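PDB 5G5G: putative xanthine dehydrogenase YAGS fad-binding subunit from Escherichia coli, which probably serves as the molybdenum-binding subunit of a periplasmic aldehyde oxidase, holding a pterin cytosine dinucleotide and a dioxothiomolybdenum centre. Local coordinates for residues C[452-455]-C[456-460]; C[522-525]-C[526-529]; C[1-4]-C[5-9]; C[412-415]-C[416-419]. One frame throughout, in Å; residues are numbered along the deposited sequence. Where two conformers were deposited one is given.

Contact 1: C[452-455]-C[456-460]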
# COMPACT_ATOMS: atom_id res chain seq x y z
N HIS C 452 -26.20 25.02 9.29
CA HIS C 452 -27.11 26.09 8.81
C HIS C 452 -28.35 25.49 8.17
O HIS C 452 -28.24 24.50 7.40
CB HIS C 452 -26.50 26.90 7.73
CG HIS C 452 -25.11 27.37 7.99
ND1 HIS C 452 -24.86 28.62 8.49
CD2 HIS C 452 -23.91 26.79 7.78
CE1 HIS C 452 -23.55 28.81 8.57
NE2 HIS C 452 -22.96 27.71 8.13
N LEU C 453 -29.51 26.05 8.49
CA LEU C 453 -30.73 25.78 7.72
C LEU C 453 -30.84 26.94 6.74
O LEU C 453 -31.04 28.10 7.17
CB LEU C 453 -31.97 25.70 8.60
CG LEU C 453 -33.31 25.48 7.88
CD1 LEU C 453 -33.32 24.13 7.17
CD2 LEU C 453 -34.50 25.57 8.82
N GLU C 454 -30.73 26.62 5.46
CA GLU C 454 -30.73 27.62 4.38
C GLU C 454 -32.18 28.02 4.03
O GLU C 454 -33.11 27.31 4.33
CB GLU C 454 -30.01 27.06 3.13
CG GLU C 454 -28.60 26.48 3.37
CD GLU C 454 -27.54 27.54 3.70
OE1 GLU C 454 -27.83 28.75 3.62
OE2 GLU C 454 -26.39 27.14 4.01
N GLN C 455 -32.34 29.16 3.37
CA GLN C 455 -33.70 29.65 3.01
C GLN C 455 -34.46 28.73 2.03
O GLN C 455 -35.69 28.68 2.05
CB GLN C 455 -33.63 31.08 2.46
CG GLN C 455 -33.21 32.11 3.51
CD GLN C 455 -33.53 33.53 3.10
OE1 GLN C 455 -32.88 34.09 2.22
NE2 GLN C 455 -34.51 34.13 3.74
N ASN C 456 -33.72 27.99 1.19
CA ASN C 456 -34.33 26.98 0.31
C ASN C 456 -34.63 25.61 0.93
O ASN C 456 -34.98 24.68 0.21
CB ASN C 456 -33.45 26.80 -0.93
CG ASN C 456 -32.08 26.18 -0.62
OD1 ASN C 456 -31.80 25.74 0.51
ND2 ASN C 456 -31.22 26.18 -1.62
N GLY C 457 -34.48 25.47 2.24
CA GLY C 457 -34.77 24.22 2.94
C GLY C 457 -33.61 23.23 3.05
O GLY C 457 -33.73 22.21 3.73
N THR C 458 -32.48 23.51 2.38
CA THR C 458 -31.32 22.63 2.46
C THR C 458 -30.51 22.95 3.73
O THR C 458 -30.69 24.01 4.35
CB THR C 458 -30.39 22.80 1.26
OG1 THR C 458 -29.88 24.13 1.24
CG2 THR C 458 -31.13 22.48 -0.07
N VAL C 459 -29.63 22.02 4.10
CA VAL C 459 -28.88 22.11 5.35
C VAL C 459 -27.40 22.11 4.96
O VAL C 459 -26.99 21.40 4.02
CB VAL C 459 -29.24 20.94 6.29
CG1 VAL C 459 -28.27 20.87 7.47
CG2 VAL C 459 -30.67 21.07 6.76
N THR C 460 -26.60 22.96 5.62
CA THR C 460 -25.16 23.01 5.36
C THR C 460 -24.40 22.67 6.65
O THR C 460 -24.63 23.30 7.66
CB THR C 460 -24.73 24.40 4.86
OG1 THR C 460 -25.52 24.74 3.70
CG2 THR C 460 -23.26 24.42 4.51
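The tight beta hairpin between strands 447-453 and 459-462 turns here, and Glu-454 leans back along it to reach Thr-460. A type I turn from Glu-454 to Gly-457 is followed by a G1 beta bulge, with Gly-457 in its first position. Gly-457 N binds Glu-454 O at 3.1 Å from above the carbonyl plane, while Glu-454 N points nearly straight along the C=O of Thr-458 (N to O 2.8 Å). With phi of 90°, Gly-457 occupies a backbone region where a CB would jam against the preceding carbonyl. Beyond the bulge, His-452 and Thr-460 form a hydrogen-bonded antiparallel pair, and CD1 of Leu-453 meets CG2 of Val-459 at 4.1 Å on the other face.

Glu-454 bends at CG (chi2 -70°), which brings its carboxylate beside Thr-460: OG1 donates to the anti lone pair of OE2 at 2.6 Å. Arg-565 forms a salt bridge to the same oxygen. At the turn, Asn-456 OD1 accepts from Thr-458 OG1 at 2.6 Å and also from Thr-458 N, the second bond closing an Asx turn. An alanine in place of Glu-454 would probably leave Arg-565 without its carboxylate mate and the Thr-460 hydroxyl free to turn. One side-chain bond thus ties the two arms, through a carboxylate oxygen shared with Arg-565, while the Asn-456 amide oxygen steadies the turn from within.

Contact 2: C[522-525]-C[526-529]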
# COMPACT_ATOMS: atom_id res chain seq x y z
N ALA C 522 -24.78 20.74 17.59
CA ALA C 522 -25.14 21.91 16.76
C ALA C 522 -26.62 21.81 16.30
O ALA C 522 -27.37 22.79 16.37
CB ALA C 522 -24.19 22.10 15.60
N CYS C 523 -27.04 20.61 15.91
CA CYS C 523 -28.39 20.42 15.45
C CYS C 523 -29.41 20.59 16.58
O CYS C 523 -30.51 21.04 16.31
CB CYS C 523 -28.58 19.07 14.75
SG CYS C 523 -27.76 18.95 13.17
N MET C 524 -29.07 20.24 17.82
CA MET C 524 -30.01 20.41 18.92
C MET C 524 -30.25 21.91 19.15
O MET C 524 -31.40 22.34 19.34
CB MET C 524 -29.53 19.78 20.21
CG MET C 524 -29.67 18.27 20.23
SD MET C 524 -31.42 17.74 20.11
CE MET C 524 -32.10 18.27 21.65
N LYS C 525 -29.18 22.71 19.03
CA LYS C 525 -29.34 24.16 19.09
C LYS C 525 -30.14 24.70 17.88
O LYS C 525 -31.04 25.55 18.03
CB LYS C 525 -27.98 24.84 19.20
CG LYS C 525 -28.00 26.36 19.25
CD LYS C 525 -28.63 26.88 20.52
CE LYS C 525 -28.56 28.39 20.48
NZ LYS C 525 -28.89 28.95 21.82
N LEU C 526 -29.86 24.17 16.70
CA LEU C 526 -30.58 24.62 15.50
C LEU C 526 -32.06 24.28 15.58
O LEU C 526 -32.91 25.09 15.19
CB LEU C 526 -29.94 24.04 14.24
CG LEU C 526 -30.50 24.45 12.88
CD1 LEU C 526 -30.52 25.95 12.72
CD2 LEU C 526 -29.67 23.80 11.80
N ARG C 527 -32.38 23.12 16.15
CA ARG C 527 -33.78 22.76 16.39
C ARG C 527 -34.45 23.77 17.32
O ARG C 527 -35.58 24.15 17.07
CB ARG C 527 -33.94 21.34 16.94
CG ARG C 527 -33.72 20.24 15.89
CD ARG C 527 -33.31 18.94 16.55
NE ARG C 527 -34.42 18.44 17.38
CZ ARG C 527 -35.19 17.38 17.15
NH1 ARG C 527 -35.02 16.60 16.07
NH2 ARG C 527 -36.14 17.08 18.04
N GLU C 528 -33.76 24.17 18.39
CA GLU C 528 -34.27 25.22 19.28
C GLU C 528 -34.53 26.52 18.54
O GLU C 528 -35.56 27.15 18.73
CB GLU C 528 -33.34 25.45 20.47
CG GLU C 528 -33.29 24.28 21.43
CD GLU C 528 -32.53 24.59 22.71
OE1 GLU C 528 -33.10 25.28 23.61
OE2 GLU C 528 -31.36 24.17 22.78
N MET C 529 -33.60 26.92 17.68
CA MET C 529 -33.73 28.15 16.90
C MET C 529 -34.90 28.07 15.89
O MET C 529 -35.67 29.05 15.71
CB MET C 529 -32.44 28.48 16.18
CG MET C 529 -31.27 28.76 17.10
SD MET C 529 -29.71 28.82 16.20
CE MET C 529 -29.97 30.28 15.20
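Arg-527 lies back against the preceding turn of helix 511-534, its aliphatic part running past the carbonyl of Cys-523. Its CB is 3.5 Å from Cys-523 O and has Met-524 O almost as near. CG comes closer to Cys-523 O, at 3.3 Å, and CD is still beside that same oxygen. With CG opposite the carbonyl carbon (chi1 -74°), the chain heads back towards the start of the helix instead of out from its axis. Then it bends at chi3 (65°), and NE arrives 4.1 Å from SD of Met-524, whose own side chain is folded at chi2 and chi3; the sulfur sits obliquely to the guanidinium plane. At the tip, NH1 donates to the backbone oxygen of Met-483 on helix 472-484, so the arginine links two helices.

The oxygen that lines this path is itself engaged: Arg-527 N binds Cys-523 O at 2.8 Å, one of four successive i to i+4 bonds. The others run from Leu-526 N to Ala-522 O, from Glu-528 N to Met-524 O, and from Met-529 N to Lys-525 O.

One step back, Leu-526 has CB 3.6 Å from Ala-522 O, and its side chain reaches Val-451, Leu-566 and Ala-568, residues of the neighbouring sheet. Exposed Lys-525 and Glu-528 contrast with buried Ala-522, Cys-523 and Leu-526. Such a division is that of an amphipathic alpha helix laid on a beta sheet, with Met-483 and Leu-484 of a second helix at its flank.

Contact 3: C[1-4]-C[5-9]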
# COMPACT_ATOMS: atom_id res chain seq x y z
N MET C 1 -22.34 21.59 24.52
CA MET C 1 -23.12 20.51 25.17
C MET C 1 -22.10 19.72 25.96
O MET C 1 -21.01 19.44 25.45
CB MET C 1 -23.79 19.63 24.10
CG MET C 1 -24.64 18.50 24.65
SD MET C 1 -25.18 17.46 23.25
CE MET C 1 -26.74 18.33 22.94
N LYS C 2 -22.43 19.38 27.19
CA LYS C 2 -21.54 18.58 28.03
C LYS C 2 -22.16 17.19 28.27
O LYS C 2 -23.21 17.09 28.89
CB LYS C 2 -21.33 19.32 29.37
CG LYS C 2 -20.42 18.59 30.36
CD LYS C 2 -18.97 18.49 29.90
CE LYS C 2 -18.15 17.54 30.73
NZ LYS C 2 -18.04 17.98 32.14
N PHE C 3 -21.51 16.15 27.78
CA PHE C 3 -21.99 14.77 27.89
C PHE C 3 -21.42 14.12 29.15
O PHE C 3 -20.29 13.62 29.15
CB PHE C 3 -21.63 13.97 26.64
CG PHE C 3 -22.27 12.62 26.59
CD1 PHE C 3 -23.60 12.49 26.25
CD2 PHE C 3 -21.55 11.46 26.91
CE1 PHE C 3 -24.21 11.25 26.20
CE2 PHE C 3 -22.17 10.18 26.90
CZ PHE C 3 -23.50 10.10 26.56
N ASP C 4 -22.21 14.14 30.21
CA ASP C 4 -21.74 13.59 31.48
C ASP C 4 -22.64 12.51 32.07
O ASP C 4 -22.28 11.95 33.11
CB ASP C 4 -21.43 14.70 32.52
CG ASP C 4 -22.59 15.63 32.80
OD1 ASP C 4 -23.75 15.33 32.44
OD2 ASP C 4 -22.32 16.70 33.41
N LYS C 5 -23.78 12.20 31.41
CA LYS C 5 -24.67 11.15 31.86
C LYS C 5 -24.96 10.26 30.68
O LYS C 5 -24.89 10.72 29.56
CB LYS C 5 -25.97 11.79 32.40
CG LYS C 5 -25.76 12.55 33.69
CD LYS C 5 -27.01 13.29 34.17
CE LYS C 5 -27.34 14.58 33.39
NZ LYS C 5 -26.24 15.61 33.31
N PRO C 6 -25.21 8.97 30.88
CA PRO C 6 -25.51 8.16 29.70
C PRO C 6 -26.70 8.71 28.87
O PRO C 6 -27.60 9.32 29.45
CB PRO C 6 -25.87 6.80 30.29
CG PRO C 6 -25.20 6.80 31.64
CD PRO C 6 -25.32 8.19 32.13
N ALA C 7 -26.69 8.53 27.57
CA ALA C 7 -27.73 9.07 26.68
C ALA C 7 -29.05 8.36 26.90
O ALA C 7 -29.07 7.16 27.17
CB ALA C 7 -27.31 8.92 25.22
N GLY C 8 -30.15 9.10 26.87
CA GLY C 8 -31.50 8.53 26.95
C GLY C 8 -32.00 8.43 25.52
O GLY C 8 -31.20 8.32 24.58
N GLU C 9 -33.31 8.48 25.32
CA GLU C 9 -33.87 8.49 23.97
C GLU C 9 -33.66 9.86 23.38
O GLU C 9 -33.83 10.87 24.05
CB GLU C 9 -35.38 8.20 23.95
CG GLU C 9 -35.69 6.71 24.11
CD GLU C 9 -37.18 6.38 23.93
OE1 GLU C 9 -37.88 7.01 23.09
OE2 GLU C 9 -37.63 5.48 24.65
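Phe-3, Asp-4 and Lys-5 carry this contact, and Lys-5 takes part twice, with its backbone over the Phe-3 ring and with its side chain against Asp-4. The carbonyl oxygen of Lys-5 stands above one face of the ring, displaced towards the rim; CZ is the nearest ring atom, 3.4 Å from that oxygen. The chain then passes round the end of the ring. Ala-7 N comes within 3.7 Å of CZ, at an oblique approach, and the methyl of Ala-7 meets the ring edge in its plane, CB to CE1 4.0 Å. Phe-3 lies there because its CG is opposite the backbone N (chi1 -171°), which sends the ring forward beneath the segment that follows. Pro-684 and Ile-572 also touch this buried ring. An alanine at Phe-3 is likely to open a gap under the Lys-5 carbonyl and leave the Ala-7 methyl without its aromatic neighbour.

On the outer side, Asp-4 and Lys-5 run side by side. The lysine chain folds over at chi3 and chi4 until NZ reaches OD1 of Asp-4 at 2.7 Å, on the syn side of the carboxylate and 22° out of its plane. This salt bridge belongs to one of two conformers of Asp-4, and so is probably not permanent.

Backbone bonds from Met-1 and Phe-3 to strand 566-574 and just beyond it make strand 2-3 a parallel edge strand. Past it, Ala-7 pairs through its backbone with Pro-680 as the N-terminal arm leaves the mixed sheet.

Contact 4: C[412-415]-C[416-419]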
# COMPACT_ATOMS: atom_id res chain seq x y z
N PHE C 412 -19.29 -19.08 10.50
CA PHE C 412 -18.09 -19.59 9.79
C PHE C 412 -18.06 -21.07 9.63
O PHE C 412 -17.34 -21.54 8.80
CB PHE C 412 -16.87 -19.16 10.59
CG PHE C 412 -15.55 -19.42 9.93
CD1 PHE C 412 -15.06 -18.59 8.95
CD2 PHE C 412 -14.73 -20.47 10.40
CE1 PHE C 412 -13.77 -18.81 8.41
CE2 PHE C 412 -13.44 -20.67 9.90
CZ PHE C 412 -12.96 -19.83 8.90
N GLY C 413 -18.80 -21.79 10.48
CA GLY C 413 -18.74 -23.22 10.52
C GLY C 413 -17.49 -23.70 11.24
O GLY C 413 -16.84 -24.68 10.81
N TRP C 414 -17.22 -23.07 12.39
CA TRP C 414 -16.04 -23.39 13.17
C TRP C 414 -15.98 -24.85 13.61
O TRP C 414 -14.90 -25.45 13.67
CB TRP C 414 -15.96 -22.47 14.38
CG TRP C 414 -14.82 -22.72 15.24
CD1 TRP C 414 -14.85 -23.30 16.46
CD2 TRP C 414 -13.46 -22.40 14.96
NE1 TRP C 414 -13.57 -23.33 16.98
CE2 TRP C 414 -12.70 -22.80 16.08
CE3 TRP C 414 -12.80 -21.79 13.89
CZ2 TRP C 414 -11.30 -22.64 16.13
CZ3 TRP C 414 -11.41 -21.61 13.96
CH2 TRP C 414 -10.69 -22.03 15.06
N LYS C 415 -17.13 -25.42 13.94
CA LYS C 415 -17.12 -26.80 14.37
C LYS C 415 -16.66 -27.80 13.30
O LYS C 415 -16.31 -28.93 13.62
CB LYS C 415 -18.45 -27.18 15.02
CG LYS C 415 -18.61 -26.43 16.35
CD LYS C 415 -19.48 -27.14 17.37
CE LYS C 415 -19.56 -26.37 18.67
NZ LYS C 415 -20.65 -25.34 18.60
N GLN C 416 -16.57 -27.38 12.06
CA GLN C 416 -16.11 -28.26 11.01
C GLN C 416 -14.54 -28.28 10.89
O GLN C 416 -13.98 -29.08 10.13
CB GLN C 416 -16.91 -27.93 9.70
CG GLN C 416 -18.37 -28.56 9.70
CD GLN C 416 -19.42 -27.99 10.73
OE1 GLN C 416 -19.95 -26.87 10.56
NE2 GLN C 416 -19.78 -28.80 11.75
N ARG C 417 -13.85 -27.44 11.67
CA ARG C 417 -12.38 -27.47 11.81
C ARG C 417 -11.91 -28.83 12.38
O ARG C 417 -12.51 -29.37 13.32
CB ARG C 417 -11.91 -26.38 12.78
CG ARG C 417 -10.39 -26.32 12.98
CD ARG C 417 -10.01 -25.34 14.09
NE ARG C 417 -10.27 -25.98 15.37
CZ ARG C 417 -9.45 -26.05 16.43
NH1 ARG C 417 -8.28 -25.47 16.50
NH2 ARG C 417 -9.87 -26.72 17.49
N ASN C 418 -10.86 -29.36 11.79
CA ASN C 418 -10.16 -30.48 12.34
C ASN C 418 -9.18 -29.90 13.33
O ASN C 418 -8.28 -29.15 12.94
CB ASN C 418 -9.45 -31.25 11.24
CG ASN C 418 -8.95 -32.61 11.72
OD1 ASN C 418 -8.59 -32.77 12.89
ND2 ASN C 418 -8.97 -33.59 10.84
N ALA C 419 -9.34 -30.25 14.61
CA ALA C 419 -8.48 -29.74 15.67
C ALA C 419 -7.06 -30.35 15.66
O ALA C 419 -6.15 -29.79 16.23
CB ALA C 419 -9.13 -30.00 17.03
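Trp-414 and Arg-417 lie side by side across a short 3-10 turn, ring and guanidinium planes only 17° apart. The methylene CD of Arg-417 sits over the six-membered ring in a CH-pi contact, 3.9 Å from the centroid. Arg-417 bends at chi3 (78°), and its guanidinium then lies with one face over CZ2 of Trp-414, while CA of Ala-419 covers the opposite face.

Two backbone bonds form the turn. Gln-416 N donates to Gly-413 O, and Arg-417 N to Trp-414 O, each at 3.0 Å from N to O; both donors approach from above the carbonyl planes, as the tight i to i+3 winding imposes. The buried indole NE1 is satisfied by Asp-375 OD2, an oxygen that Arg-417 NH2 also faces in a long, weak ion pair. Further partners fix the two ends: Arg-606 NH1 donates to Phe-412 O, and Asn-708 ND2 to Asn-418 O. Asn-418 OD1 takes the backbone N of Thr-420, closing an Asx turn.

Gly-413, with phi of 78°, breaks the winding of helix 401-412, so this is a glycine-terminated helix followed by a single 3-10 turn leading towards strand 425-426.

In the fold
Along the chain the order is contact 3, contact 4, contact 1, contact 2, yet in space three of them gather. Contacts 1 and 3 belong to one mixed sheet, in which strand 566-574 separates strand 2-3 from strand 447-453; their centres are 27 Å apart. Helix 511-534, with contact 2, bridges them: Leu-526 CD2 packs 4.0 Å from Leu-453 N, and Met-524 CG lies 4.0 Å from Met-1 CE. The N-terminus is thereby built into a layer formed mostly by residues hundreds of positions later. Contact 4 stands apart, its centre 54 Å from that of contact 1, although 1, 2 and 4 all fall within the same molybdopterin cofactor-binding domain.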